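PDB 5YHH: uncharacterized conserved protein YiiM from Geobacillus stearothermophilus, which probably binds the molybdenum cofactor through its MOSC domain and is linked to resistance against hydroxylaminopurine, a mutagenic base analogue. Local coordinates for residues V103-I108 against K195-H200; W93-L98 against S147-R152; A178-I183 against E209-R214; I9-V14 against F84-F89. One frame throughout, in Å; residues are numbered along the deposited sequence.

Contact 1 (V103-I108 against K195-H200); sequences VCLGDI and KQIASH
A buried, largely apolar contact joins L105, in the loop between strands 93-96 and 108-111, to H200, just past the end of helix 191-199. It is a CH-pi arrangement: L105 CG lies 4.2 Å from the centroid of the H200 ring and only 12° off its normal, so the branch point of the leucine sits over one face. Its CD2 reaches further along the histidine and packs 3.7 Å from H200 CB, while the two side chains run past one another in opposite directions. With CG of L105 anti to the backbone N (chi1 176°), the leucine extends from the loop far enough to lay CG and CD2 over the histidine. A looser methyl contact extends the patch, L105 CD2 being 4.5 Å from I197 CG2. G106 adds its CA, 4.1 Å from H200 CE1, approaching the ring obliquely.

The loop is shaped by a type II turn from C104 to D107, closed by D107 N to C104 O at 3.0 Å. C104 N also donates to D107 OD2 at 2.8 Å, meeting the carboxylate from above its plane; R170 forms a salt bridge with the same oxygen. Beyond the contact, H200 ND1 accepts from A202 N and NE2 has a weak bond to V172 O, which suggests that the proton is on NE2.

The contact ties the loop before strand 108-111 to the three-helix region. L105 also touches I180 of helix 177-185, a helix on which I197 packs through Y179 and I183, while D107 rests on V118 of strand 114-121.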
loop_
_atom_site.group_PDB
_atom_site.type_symbol
_atom_site.label_atom_id
_atom_site.label_comp_id
_atom_site.label_asym_id
_atom_site.label_seq_id
_atom_site.Cartn_x
_atom_site.Cartn_y
_atom_site.Cartn_z
ATOM N N VAL A 103 3.677 2.023 -10.274
ATOM C CA VAL A 103 3.620 0.677 -9.708
ATOM C C VAL A 103 2.372 -0.025 -10.249
ATOM O O VAL A 103 1.272 0.555 -10.270
ATOM C CB VAL A 103 3.574 0.750 -8.181
ATOM C CG1 VAL A 103 3.310 -0.634 -7.554
ATOM C CG2 VAL A 103 4.848 1.368 -7.657
ATOM N N CYS A 104 2.544 -1.275 -10.664
ATOM C CA CYS A 104 1.462 -2.049 -11.262
ATOM C C CYS A 104 1.076 -3.254 -10.432
ATOM O O CYS A 104 1.901 -3.849 -9.743
ATOM C CB CYS A 104 1.846 -2.508 -12.675
ATOM S SG CYS A 104 1.963 -1.129 -13.831
ATOM N N LEU A 105 -0.184 -3.625 -10.534
ATOM C CA LEU A 105 -0.686 -4.816 -9.889
ATOM C C LEU A 105 0.131 -5.981 -10.432
ATOM O O LEU A 105 0.376 -6.059 -11.635
ATOM C CB LEU A 105 -2.157 -4.984 -10.222
ATOM C CG LEU A 105 -2.846 -6.253 -9.707
ATOM C CD1 LEU A 105 -2.813 -6.312 -8.164
ATOM C CD2 LEU A 105 -4.262 -6.226 -10.272
ATOM N N GLY A 106 0.629 -6.822 -9.540
ATOM C CA GLY A 106 1.411 -7.973 -9.946
ATOM C C GLY A 106 2.900 -7.752 -10.057
ATOM O O GLY A 106 3.631 -8.726 -10.209
ATOM N N ASP A 107 3.365 -6.499 -9.975
ATOM C CA ASP A 107 4.803 -6.220 -10.000
ATOM C C ASP A 107 5.449 -7.020 -8.886
ATOM O O ASP A 107 4.949 -7.050 -7.758
ATOM C CB ASP A 107 5.135 -4.752 -9.697
ATOM C CG ASP A 107 4.881 -3.780 -10.856
ATOM O OD1 ASP A 107 4.532 -4.169 -11.983
ATOM O OD2 ASP A 107 5.033 -2.554 -10.601
ATOM N N ILE A 108 6.581 -7.642 -9.203
ATOM C CA ILE A 108 7.402 -8.324 -8.220
ATOM C C ILE A 108 8.700 -7.560 -8.011
ATOM O O ILE A 108 9.407 -7.216 -8.992
ATOM C CB ILE A 108 7.679 -9.781 -8.664
ATOM C CG1 ILE A 108 6.347 -10.508 -8.838
ATOM C CG2 ILE A 108 8.575 -10.486 -7.644
ATOM C CD1 ILE A 108 6.435 -11.979 -9.341
ATOM N N LYS A 195 -13.917 -6.333 -15.089
ATOM C CA LYS A 195 -13.668 -7.742 -15.415
ATOM C C LYS A 195 -12.165 -7.985 -15.593
ATOM O O LYS A 195 -11.621 -8.962 -15.081
ATOM C CB LYS A 195 -14.430 -8.188 -16.675
ATOM C CG LYS A 195 -14.510 -9.721 -16.838
ATOM C CD LYS A 195 -15.445 -10.153 -17.985
ATOM C CE LYS A 195 -16.308 -11.358 -17.587
ATOM N NZ LYS A 195 -17.015 -12.032 -18.726
ATOM N N GLN A 196 -11.499 -7.080 -16.301
ATOM C CA GLN A 196 -10.063 -7.194 -16.556
ATOM C C GLN A 196 -9.214 -7.166 -15.273
ATOM O O GLN A 196 -8.311 -7.987 -15.090
ATOM C CB GLN A 196 -9.629 -6.059 -17.468
ATOM C CG GLN A 196 -8.131 -5.927 -17.606
ATOM C CD GLN A 196 -7.740 -4.627 -18.255
ATOM O OE1 GLN A 196 -7.105 -4.633 -19.304
ATOM N NE2 GLN A 196 -8.121 -3.497 -17.635
ATOM N N ILE A 197 -9.503 -6.220 -14.391
ATOM C CA ILE A 197 -8.780 -6.125 -13.127
ATOM C C ILE A 197 -9.100 -7.332 -12.234
ATOM O O ILE A 197 -8.205 -7.921 -11.637
ATOM C CB ILE A 197 -9.088 -4.803 -12.385
ATOM C CG1 ILE A 197 -8.592 -3.592 -13.212
ATOM C CG2 ILE A 197 -8.445 -4.830 -11.034
ATOM C CD1 ILE A 197 -9.202 -2.218 -12.807
ATOM N N ALA A 198 -10.377 -7.691 -12.149
ATOM C CA ALA A 198 -10.801 -8.866 -11.399
ATOM C C ALA A 198 -10.150 -10.164 -11.909
ATOM O O ALA A 198 -9.994 -11.113 -11.146
ATOM C CB ALA A 198 -12.314 -8.999 -11.436
ATOM N N SER A 199 -9.793 -10.184 -13.194
ATOM C CA SER A 199 -9.172 -11.338 -13.840
ATOM C C SER A 199 -7.705 -11.498 -13.513
ATOM O O SER A 199 -7.145 -12.590 -13.719
ATOM C CB SER A 199 -9.307 -11.227 -15.352
ATOM O OG SER A 199 -10.655 -11.441 -15.712
ATOM N N HIS A 200 -7.086 -10.432 -13.003
ATOM C CA HIS A 200 -5.685 -10.492 -12.655
ATOM C C HIS A 200 -5.393 -11.448 -11.484
ATOM O O HIS A 200 -5.891 -11.258 -10.381
ATOM C CB HIS A 200 -5.124 -9.114 -12.341
ATOM C CG HIS A 200 -3.663 -9.003 -12.625
ATOM N ND1 HIS A 200 -2.721 -9.737 -11.941
ATOM C CD2 HIS A 200 -2.983 -8.281 -13.547
ATOM C CE1 HIS A 200 -1.520 -9.458 -12.418
ATOM N NE2 HIS A 200 -1.651 -8.572 -13.389
#

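Contact 2 (W93-L98 against S147-R152); sequences WTLLGL and SGFYFR
W93 sets the six-membered part of its indole against the F151 ring. The centroids are 5.4 Å apart and the planes are inclined at 46°, an oblique pairing that is neither a parallel stack nor a T-shape. Contact is concentrated at one corner, where W93 CE3 comes to 3.9 Å from F151 CE2, with CZ3 close behind. The two side chains cross at about a right angle.

L95 makes the second contact. Its CD1 alone does the touching, 3.7 Å from F149 CZ, and meets the ring obliquely. F149 adopts the crowded position, with CG between the backbone N and the carbonyl carbon (chi1 39°), and this brings CZ to the leucine although the CB bond does not aim at it. L98 O faces the ring's edge near its plane, 4.1 Å from F149 CZ. F151 CZ lies at that ring's edge too, in plane, so the two phenylalanines are packed together. Just ahead of strand 149-153, S147 OG donates to G148 O at 2.9 Å, in the carbonyl plane and on a lone pair, and also bonds N181 ND2.

The two strands belong to the mixed sheet of the MOSC domain but are not neighbours in it: strand 65-69 runs between 93-96 and 149-153. The spacing agrees, W93 CA being 9.7 Å from Y150 CA and L95 CA 9.3 Å from G148 CA, and side chains rather than backbone bonds span the gap. A67 of the intervening strand touches both L95 and F151, and F151 continues onto V116 and V118 of strand 114-121.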
loop_
_atom_site.group_PDB
_atom_site.type_symbol
_atom_site.label_atom_id
_atom_site.label_comp_id
_atom_site.label_asym_id
_atom_site.label_seq_id
_atom_site.Cartn_x
_atom_site.Cartn_y
_atom_site.Cartn_z
ATOM N N TRP A 93 6.414 0.389 5.200
ATOM C CA TRP A 93 7.516 0.783 4.324
ATOM C C TRP A 93 7.193 2.157 3.721
ATOM O O TRP A 93 6.199 2.313 3.010
ATOM C CB TRP A 93 7.654 -0.204 3.168
ATOM C CG TRP A 93 8.190 -1.561 3.484
ATOM C CD1 TRP A 93 8.436 -2.101 4.716
ATOM C CD2 TRP A 93 8.458 -2.589 2.529
ATOM N NE1 TRP A 93 8.869 -3.414 4.575
ATOM C CE2 TRP A 93 8.907 -3.720 3.239
ATOM C CE3 TRP A 93 8.392 -2.644 1.136
ATOM C CZ2 TRP A 93 9.277 -4.911 2.594
ATOM C CZ3 TRP A 93 8.753 -3.790 0.499
ATOM C CH2 TRP A 93 9.197 -4.927 1.228
ATOM N N THR A 94 8.024 3.138 4.058
ATOM C CA THR A 94 8.003 4.423 3.415
ATOM C C THR A 94 8.903 4.318 2.209
ATOM O O THR A 94 10.083 3.990 2.322
ATOM C CB THR A 94 8.528 5.517 4.342
ATOM O OG1 THR A 94 7.799 5.467 5.565
ATOM C CG2 THR A 94 8.352 6.881 3.663
ATOM N N LEU A 95 8.347 4.608 1.041
ATOM C CA LEU A 95 9.063 4.381 -0.190
ATOM C C LEU A 95 9.588 5.659 -0.781
ATOM O O LEU A 95 9.122 6.765 -0.468
ATOM C CB LEU A 95 8.138 3.704 -1.190
ATOM C CG LEU A 95 7.565 2.325 -0.859
ATOM C CD1 LEU A 95 6.895 1.700 -2.118
ATOM C CD2 LEU A 95 8.618 1.395 -0.281
ATOM N N LEU A 96 10.606 5.502 -1.616
ATOM C CA LEU A 96 11.092 6.579 -2.484
ATOM C C LEU A 96 11.202 6.039 -3.921
ATOM O O LEU A 96 11.654 4.904 -4.135
ATOM C CB LEU A 96 12.444 7.093 -1.979
ATOM C CG LEU A 96 13.050 8.242 -2.749
ATOM C CD1 LEU A 96 12.258 9.565 -2.451
ATOM C CD2 LEU A 96 14.545 8.373 -2.358
ATOM N N GLY A 97 10.770 6.837 -4.898
ATOM C CA GLY A 97 10.852 6.472 -6.311
ATOM C C GLY A 97 9.763 5.580 -6.876
ATOM O O GLY A 97 9.875 5.128 -8.015
ATOM N N LEU A 98 8.729 5.274 -6.092
ATOM C CA LEU A 98 7.635 4.401 -6.548
ATOM C C LEU A 98 6.310 5.014 -6.134
ATOM O O LEU A 98 5.947 4.968 -4.948
ATOM C CB LEU A 98 7.770 2.998 -5.953
ATOM C CG LEU A 98 8.963 2.141 -6.446
ATOM C CD1 LEU A 98 9.465 1.209 -5.372
ATOM C CD2 LEU A 98 8.610 1.332 -7.698
ATOM N N SER A 147 -2.649 7.221 -2.215
ATOM C CA SER A 147 -3.142 6.188 -1.308
ATOM C C SER A 147 -2.083 5.214 -0.846
ATOM O O SER A 147 -2.229 4.572 0.212
ATOM C CB SER A 147 -4.228 5.368 -2.034
ATOM O OG SER A 147 -3.672 4.636 -3.137
ATOM N N GLY A 148 -1.046 5.036 -1.647
ATOM C CA GLY A 148 -0.163 3.873 -1.445
ATOM C C GLY A 148 -0.849 2.543 -1.776
ATOM O O GLY A 148 -1.890 2.506 -2.419
ATOM N N PHE A 149 -0.238 1.441 -1.355
ATOM C CA PHE A 149 -0.605 0.103 -1.867
ATOM C C PHE A 149 0.007 -0.968 -0.967
ATOM O O PHE A 149 0.904 -0.693 -0.150
ATOM C CB PHE A 149 -0.150 -0.094 -3.330
ATOM C CG PHE A 149 1.237 0.514 -3.629
ATOM C CD1 PHE A 149 2.380 -0.163 -3.301
ATOM C CD2 PHE A 149 1.351 1.781 -4.140
ATOM C CE1 PHE A 149 3.641 0.394 -3.540
ATOM C CE2 PHE A 149 2.628 2.361 -4.386
ATOM C CZ PHE A 149 3.754 1.655 -4.074
ATOM N N TYR A 150 -0.468 -2.194 -1.122
ATOM C CA TYR A 150 0.053 -3.278 -0.333
ATOM C C TYR A 150 0.874 -4.223 -1.206
ATOM O O TYR A 150 0.621 -4.349 -2.403
ATOM C CB TYR A 150 -1.106 -4.096 0.240
ATOM C CG TYR A 150 -1.825 -3.477 1.388
ATOM C CD1 TYR A 150 -2.957 -2.695 1.178
ATOM C CD2 TYR A 150 -1.435 -3.742 2.694
ATOM C CE1 TYR A 150 -3.667 -2.170 2.241
ATOM C CE2 TYR A 150 -2.139 -3.223 3.766
ATOM C CZ TYR A 150 -3.223 -2.424 3.529
ATOM O OH TYR A 150 -3.896 -1.913 4.576
ATOM N N PHE A 151 1.770 -4.947 -0.541
ATOM C CA PHE A 151 2.445 -6.119 -1.089
ATOM C C PHE A 151 2.092 -7.372 -0.294
ATOM O O PHE A 151 1.930 -7.339 0.939
ATOM C CB PHE A 151 3.968 -5.997 -0.930
ATOM C CG PHE A 151 4.601 -4.832 -1.625
ATOM C CD1 PHE A 151 5.003 -4.922 -2.948
ATOM C CD2 PHE A 151 4.892 -3.668 -0.922
ATOM C CE1 PHE A 151 5.649 -3.846 -3.575
ATOM C CE2 PHE A 151 5.535 -2.605 -1.533
ATOM C CZ PHE A 151 5.909 -2.688 -2.858
ATOM N N ARG A 152 2.048 -8.493 -1.006
ATOM C CA ARG A 152 2.152 -9.823 -0.408
ATOM C C ARG A 152 3.624 -10.246 -0.455
ATOM O O ARG A 152 4.414 -9.744 -1.274
ATOM C CB ARG A 152 1.258 -10.830 -1.156
ATOM C CG ARG A 152 1.655 -11.111 -2.616
ATOM C CD ARG A 152 0.872 -12.328 -3.173
ATOM N NE ARG A 152 -0.571 -12.051 -3.173
ATOM C CZ ARG A 152 -1.221 -11.343 -4.100
ATOM N NH1 ARG A 152 -0.595 -10.883 -5.170
ATOM N NH2 ARG A 152 -2.520 -11.145 -3.977
#

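Contact 3 (A178-I183 against E209-R214); sequences AYINHI and ETFQKR
Apolar packing centres on F211, whose ring is directed at two isoleucines of helix 177-185. I180 CG2 approaches the ring at its edge, near the plane, 4.4 Å from F211 CZ. I183 CG2 stands at the same distance, 4.4 Å, from F211 CE1, but comes obliquely. Both isoleucine approaches are loose; the ring has a closer neighbour in I197 of helix 191-199. Within its own helix, I183 turns CG1 over one face of the Y179 ring, 3.8 Å above the plane and offset toward the rim.

The polar link runs through a single water. It donates to I183 O at 2.9 Å and accepts from R214 NH1 at 2.7 Å, lying in the guanidinium plane at its edge and also in the plane of the F211 ring. I183 O and R214 NH1 themselves are 4.5 Å apart, so the water bridges them. R214 reaches it with an extended side chain (chi2 172°, chi3 -168°), starting from the first residue beyond helix 205-213. Its NH1 has another partner in Y184 O, and its guanidinium makes a cation-pi contact with the Y184 ring.

The contact couples the first and last helices of the YiiM-like three-helix region. Helix 191-199 packs against both: I197 touches F211 and I183, and A193 touches Y179 and I183. W207 of helix 205-213 also packs on I180, which in turn meets P121 of strand 114-121.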
loop_
_atom_site.group_PDB
_atom_site.type_symbol
_atom_site.label_atom_id
_atom_site.label_comp_id
_atom_site.label_asym_id
_atom_site.label_seq_id
_atom_site.Cartn_x
_atom_site.Cartn_y
_atom_site.Cartn_z
ATOM N N ALA A 178 -2.744 3.566 -9.756
ATOM C CA ALA A 178 -3.558 4.752 -10.051
ATOM C C ALA A 178 -4.768 4.406 -10.893
ATOM O O ALA A 178 -5.861 4.882 -10.613
ATOM C CB ALA A 178 -2.737 5.883 -10.741
ATOM N N TYR A 179 -4.548 3.599 -11.935
ATOM C CA TYR A 179 -5.628 3.131 -12.812
ATOM C C TYR A 179 -6.660 2.348 -12.022
ATOM O O TYR A 179 -7.845 2.573 -12.183
ATOM C CB TYR A 179 -5.069 2.261 -13.957
ATOM C CG TYR A 179 -6.120 1.607 -14.823
ATOM C CD1 TYR A 179 -6.809 2.333 -15.792
ATOM C CD2 TYR A 179 -6.425 0.249 -14.669
ATOM C CE1 TYR A 179 -7.775 1.727 -16.583
ATOM C CE2 TYR A 179 -7.395 -0.363 -15.450
ATOM C CZ TYR A 179 -8.057 0.375 -16.408
ATOM O OH TYR A 179 -9.009 -0.244 -17.166
ATOM N N ILE A 180 -6.204 1.418 -11.175
ATOM C CA ILE A 180 -7.123 0.565 -10.425
ATOM C C ILE A 180 -7.951 1.398 -9.428
ATOM O O ILE A 180 -9.156 1.221 -9.336
ATOM C CB ILE A 180 -6.412 -0.611 -9.741
ATOM C CG1 ILE A 180 -5.821 -1.572 -10.803
ATOM C CG2 ILE A 180 -7.398 -1.347 -8.889
ATOM C CD1 ILE A 180 -4.757 -2.567 -10.306
ATOM N N ASN A 181 -7.337 2.351 -8.735
ATOM C CA ASN A 181 -8.096 3.241 -7.859
ATOM C C ASN A 181 -9.133 4.034 -8.658
ATOM O O ASN A 181 -10.249 4.280 -8.199
ATOM C CB ASN A 181 -7.175 4.249 -7.158
ATOM C CG ASN A 181 -6.590 3.725 -5.856
ATOM O OD1 ASN A 181 -7.168 2.867 -5.202
ATOM N ND2 ASN A 181 -5.479 4.287 -5.457
ATOM N N HIS A 182 -8.734 4.481 -9.845
ATOM C CA HIS A 182 -9.603 5.289 -10.656
ATOM C C HIS A 182 -10.872 4.517 -11.043
ATOM O O HIS A 182 -11.965 5.070 -10.933
ATOM C CB HIS A 182 -8.871 5.846 -11.876
ATOM C CG HIS A 182 -9.769 6.613 -12.780
ATOM N ND1 HIS A 182 -10.128 7.915 -12.523
ATOM C CD2 HIS A 182 -10.441 6.241 -13.895
ATOM C CE1 HIS A 182 -10.960 8.328 -13.465
ATOM N NE2 HIS A 182 -11.165 7.329 -14.309
ATOM N N ILE A 183 -10.723 3.262 -11.479
ATOM C CA ILE A 183 -11.863 2.391 -11.820
ATOM C C ILE A 183 -12.753 2.155 -10.606
ATOM O O ILE A 183 -13.957 2.278 -10.678
ATOM C CB ILE A 183 -11.410 0.994 -12.360
ATOM C CG1 ILE A 183 -10.531 1.134 -13.613
ATOM C CG2 ILE A 183 -12.629 0.107 -12.700
ATOM C CD1 ILE A 183 -11.188 1.881 -14.743
ATOM N N GLU A 209 -13.491 -9.873 -5.200
ATOM C CA GLU A 209 -14.878 -10.098 -4.779
ATOM C C GLU A 209 -15.725 -8.850 -5.025
ATOM O O GLU A 209 -16.791 -8.923 -5.634
ATOM C CB GLU A 209 -14.941 -10.520 -3.302
ATOM C CG GLU A 209 -14.382 -11.924 -3.066
ATOM C CD GLU A 209 -14.412 -12.359 -1.607
ATOM O OE1 GLU A 209 -15.228 -11.804 -0.816
ATOM O OE2 GLU A 209 -13.631 -13.284 -1.268
ATOM N N THR A 210 -15.217 -7.701 -4.587
ATOM C CA THR A 210 -15.907 -6.431 -4.769
ATOM C C THR A 210 -16.212 -6.127 -6.240
ATOM O O THR A 210 -17.310 -5.661 -6.562
ATOM C CB THR A 210 -15.105 -5.287 -4.126
ATOM O OG1 THR A 210 -15.000 -5.544 -2.723
ATOM C CG2 THR A 210 -15.780 -3.937 -4.352
ATOM N N PHE A 211 -15.254 -6.398 -7.125
ATOM C CA PHE A 211 -15.450 -6.190 -8.563
ATOM C C PHE A 211 -16.428 -7.230 -9.143
ATOM O O PHE A 211 -17.074 -6.978 -10.168
ATOM C CB PHE A 211 -14.120 -6.263 -9.327
ATOM C CG PHE A 211 -13.237 -5.030 -9.194
ATOM C CD1 PHE A 211 -13.733 -3.762 -9.397
ATOM C CD2 PHE A 211 -11.882 -5.165 -8.916
ATOM C CE1 PHE A 211 -12.903 -2.665 -9.297
ATOM C CE2 PHE A 211 -11.053 -4.061 -8.826
ATOM C CZ PHE A 211 -11.561 -2.826 -9.014
ATOM N N GLN A 212 -16.517 -8.396 -8.497
ATOM C CA GLN A 212 -17.496 -9.435 -8.858
ATOM C C GLN A 212 -18.910 -9.229 -8.267
ATOM O O GLN A 212 -19.900 -9.649 -8.888
ATOM C CB GLN A 212 -16.955 -10.812 -8.471
ATOM C CG GLN A 212 -15.753 -11.248 -9.314
ATOM C CD GLN A 212 -15.197 -12.609 -8.891
ATOM O OE1 GLN A 212 -15.458 -13.091 -7.783
ATOM N NE2 GLN A 212 -14.432 -13.235 -9.782
ATOM N N LYS A 213 -19.022 -8.602 -7.089
ATOM C CA LYS A 213 -20.339 -8.186 -6.558
ATOM C C LYS A 213 -20.865 -7.065 -7.457
ATOM O O LYS A 213 -21.938 -7.193 -8.024
ATOM C CB LYS A 213 -20.317 -7.686 -5.102
ATOM C CG LYS A 213 -19.493 -8.455 -4.077
ATOM C CD LYS A 213 -19.960 -9.887 -3.842
ATOM C CE LYS A 213 -19.524 -10.386 -2.453
ATOM N NZ LYS A 213 -19.081 -11.805 -2.455
ATOM N N ARG A 214 -20.109 -5.970 -7.606
ATOM C CA ARG A 214 -20.360 -5.058 -8.735
ATOM C C ARG A 214 -20.169 -5.963 -9.941
ATOM O O ARG A 214 -19.463 -6.951 -9.818
ATOM C CB ARG A 214 -19.345 -3.926 -8.815
ATOM C CG ARG A 214 -19.208 -3.073 -7.583
ATOM C CD ARG A 214 -18.026 -2.119 -7.757
ATOM N NE ARG A 214 -17.653 -1.471 -6.513
ATOM C CZ ARG A 214 -16.735 -0.510 -6.413
ATOM N NH1 ARG A 214 -16.094 -0.064 -7.491
ATOM N NH2 ARG A 214 -16.456 0.010 -5.222
HETATM O O HOH W 1 -15.541 -0.143 -10.149
#

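Contact 4 (I9-V14 against F84-F89); sequences IVSINV and FTAGAF
N13 reaches from strand 8-19 into the loop 84-89 and meets the turn atom by atom. Its CB points toward the loop and lies 4.4 Å from G87 CA. One bond on, CG stands beside the A86-G87 peptide, 3.9 Å from G87 N, because chi1 (-47°) places it anti to the carbonyl carbon. There the amide splits its work. OD1 turns back toward its own strand and accepts from S11 OG at 2.7 Å, the donor tilted 27° from the carbonyl plane; the same oxygen lies 4.0 Å from A86 CB. ND2 comes within 3.5 Å of G87 N, but both are donors and this is packing: ND2 gives its hydrogens to T94 OG1 and E91 O, while G87 N is taken by E91 OE2. With both ends of the amide engaged, its rotation is fixed.

S11 makes the other contact, a tight one. Its CB is 3.5 Å from A86 CB, closer than carbons usually pack, and its OG lies at a similar range from that methyl. OG is anti to the backbone N, which swings it to N13.

A type II turn from T85 to A88 presents A86 and G87 to the strand, closed by A88 N to T85 O at 2.9 Å. G87, in its third position, has phi 100°, a conformation that suits glycine. Opposite T94 of the adjoining strand, V10 and S11 share one partner residue, the signature of a classic beta bulge, and the turn packs just beside this irregularity.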
loop_
_atom_site.group_PDB
_atom_site.type_symbol
_atom_site.label_atom_id
_atom_site.label_comp_id
_atom_site.label_asym_id
_atom_site.label_seq_id
_atom_site.Cartn_x
_atom_site.Cartn_y
_atom_site.Cartn_z
ATOM N N ILE A 9 13.249 1.555 -0.026
ATOM C CA ILE A 9 12.534 1.673 1.244
ATOM C C ILE A 9 13.322 2.673 2.067
ATOM O O ILE A 9 14.363 2.339 2.615
ATOM C CB ILE A 9 12.453 0.288 2.000
ATOM C CG1 ILE A 9 11.832 -0.769 1.101
ATOM C CG2 ILE A 9 11.654 0.406 3.304
ATOM C CD1 ILE A 9 11.998 -2.288 1.592
ATOM N N VAL A 10 12.858 3.919 2.168
ATOM C CA VAL A 10 13.643 4.895 2.933
ATOM C C VAL A 10 13.442 4.703 4.418
ATOM O O VAL A 10 14.351 4.979 5.190
ATOM C CB VAL A 10 13.451 6.392 2.561
ATOM C CG1 VAL A 10 14.286 6.756 1.348
ATOM C CG2 VAL A 10 11.983 6.796 2.455
ATOM N N SER A 11 12.316 4.115 4.817
ATOM C CA SER A 11 12.074 3.868 6.222
ATOM C C SER A 11 11.243 2.642 6.414
ATOM O O SER A 11 10.312 2.389 5.663
ATOM C CB SER A 11 11.401 5.080 6.900
ATOM O OG SER A 11 11.368 4.905 8.310
ATOM N N ILE A 12 11.627 1.849 7.404
ATOM C CA ILE A 12 10.850 0.715 7.836
ATOM C C ILE A 12 10.313 1.149 9.176
ATOM O O ILE A 12 11.080 1.542 10.048
ATOM C CB ILE A 12 11.696 -0.567 8.030
ATOM C CG1 ILE A 12 12.416 -0.991 6.735
ATOM C CG2 ILE A 12 10.844 -1.700 8.564
ATOM C CD1 ILE A 12 13.559 -2.059 7.032
ATOM N N ASN A 13 9.003 1.063 9.332
ATOM C CA ASN A 13 8.318 1.548 10.503
ATOM C C ASN A 13 7.628 0.398 11.214
ATOM O O ASN A 13 6.956 -0.381 10.566
ATOM C CB ASN A 13 7.311 2.613 10.072
ATOM C CG ASN A 13 7.929 3.625 9.101
ATOM O OD1 ASN A 13 8.969 4.207 9.398
ATOM N ND2 ASN A 13 7.318 3.812 7.937
ATOM N N VAL A 14 7.757 0.328 12.531
ATOM C CA VAL A 14 7.183 -0.771 13.288
ATOM C C VAL A 14 6.224 -0.274 14.373
ATOM O O VAL A 14 6.512 0.708 15.081
ATOM C CB VAL A 14 8.298 -1.650 13.892
ATOM C CG1 VAL A 14 7.714 -2.660 14.908
ATOM C CG2 VAL A 14 9.037 -2.379 12.776
ATOM N N PHE A 84 4.719 15.882 7.773
ATOM C CA PHE A 84 4.379 14.470 7.577
ATOM C C PHE A 84 5.665 13.769 7.213
ATOM O O PHE A 84 6.286 14.108 6.184
ATOM C CB PHE A 84 3.360 14.296 6.451
ATOM C CG PHE A 84 1.944 14.769 6.800
ATOM C CD1 PHE A 84 1.613 16.096 6.791
ATOM C CD2 PHE A 84 0.946 13.857 7.052
ATOM C CE1 PHE A 84 0.351 16.513 7.093
ATOM C CE2 PHE A 84 -0.338 14.296 7.365
ATOM C CZ PHE A 84 -0.629 15.608 7.378
ATOM N N THR A 85 6.119 12.866 8.090
ATOM C CA THR A 85 7.377 12.145 7.912
ATOM C C THR A 85 7.054 10.660 8.029
ATOM O O THR A 85 5.883 10.254 8.222
ATOM C CB THR A 85 8.425 12.610 8.961
ATOM O OG1 THR A 85 7.869 12.421 10.269
ATOM C CG2 THR A 85 8.737 14.117 8.781
ATOM N N ALA A 86 8.085 9.856 7.879
ATOM C CA ALA A 86 7.944 8.437 7.758
ATOM C C ALA A 86 7.072 7.866 8.874
ATOM O O ALA A 86 7.244 8.167 10.050
ATOM C CB ALA A 86 9.379 7.773 7.719
ATOM N N GLY A 87 6.089 7.065 8.490
ATOM C CA GLY A 87 5.164 6.449 9.452
ATOM C C GLY A 87 3.829 7.190 9.550
ATOM O O GLY A 87 2.851 6.705 10.128
ATOM N N ALA A 88 3.772 8.355 8.935
ATOM C CA ALA A 88 2.613 9.232 9.057
ATOM C C ALA A 88 1.328 8.574 8.522
ATOM O O ALA A 88 0.228 8.884 9.003
ATOM C CB ALA A 88 2.917 10.581 8.345
ATOM N N PHE A 89 1.443 7.681 7.530
ATOM C CA PHE A 89 0.248 6.976 6.993
ATOM C C PHE A 89 0.068 5.566 7.492
ATOM O O PHE A 89 -0.757 4.789 6.972
ATOM C CB PHE A 89 0.174 7.076 5.460
ATOM C CG PHE A 89 -0.261 8.461 5.004
ATOM C CD1 PHE A 89 0.431 9.575 5.400
ATOM C CD2 PHE A 89 -1.406 8.638 4.256
ATOM C CE1 PHE A 89 -0.035 10.856 5.057
ATOM C CE2 PHE A 89 -1.835 9.922 3.902
ATOM C CZ PHE A 89 -1.155 10.999 4.305
#

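How the contacts relate
All four contacts are buried. Contact 2 is the most central, its centre about 5 Å from that of the chain, and is made by aromatic and aliphatic side chains of the MOSC sheet; the others are peripheral, at 12 to 15 Å between centres. Contacts 1 and 3 lie on the same side and use successive helices of the three-helix region, contact 3 alone having a bridging water. V103 of contact 1 packs on L98 and F149 of contact 2. Contact 4, across the chain's centre from contacts 1 and 3, adjoins contact 2 through backbone bonds of T94 with V10 and S11; it packs a polar-lined strand face, stiffened by its own S11-N13 bond, against A86 and G87.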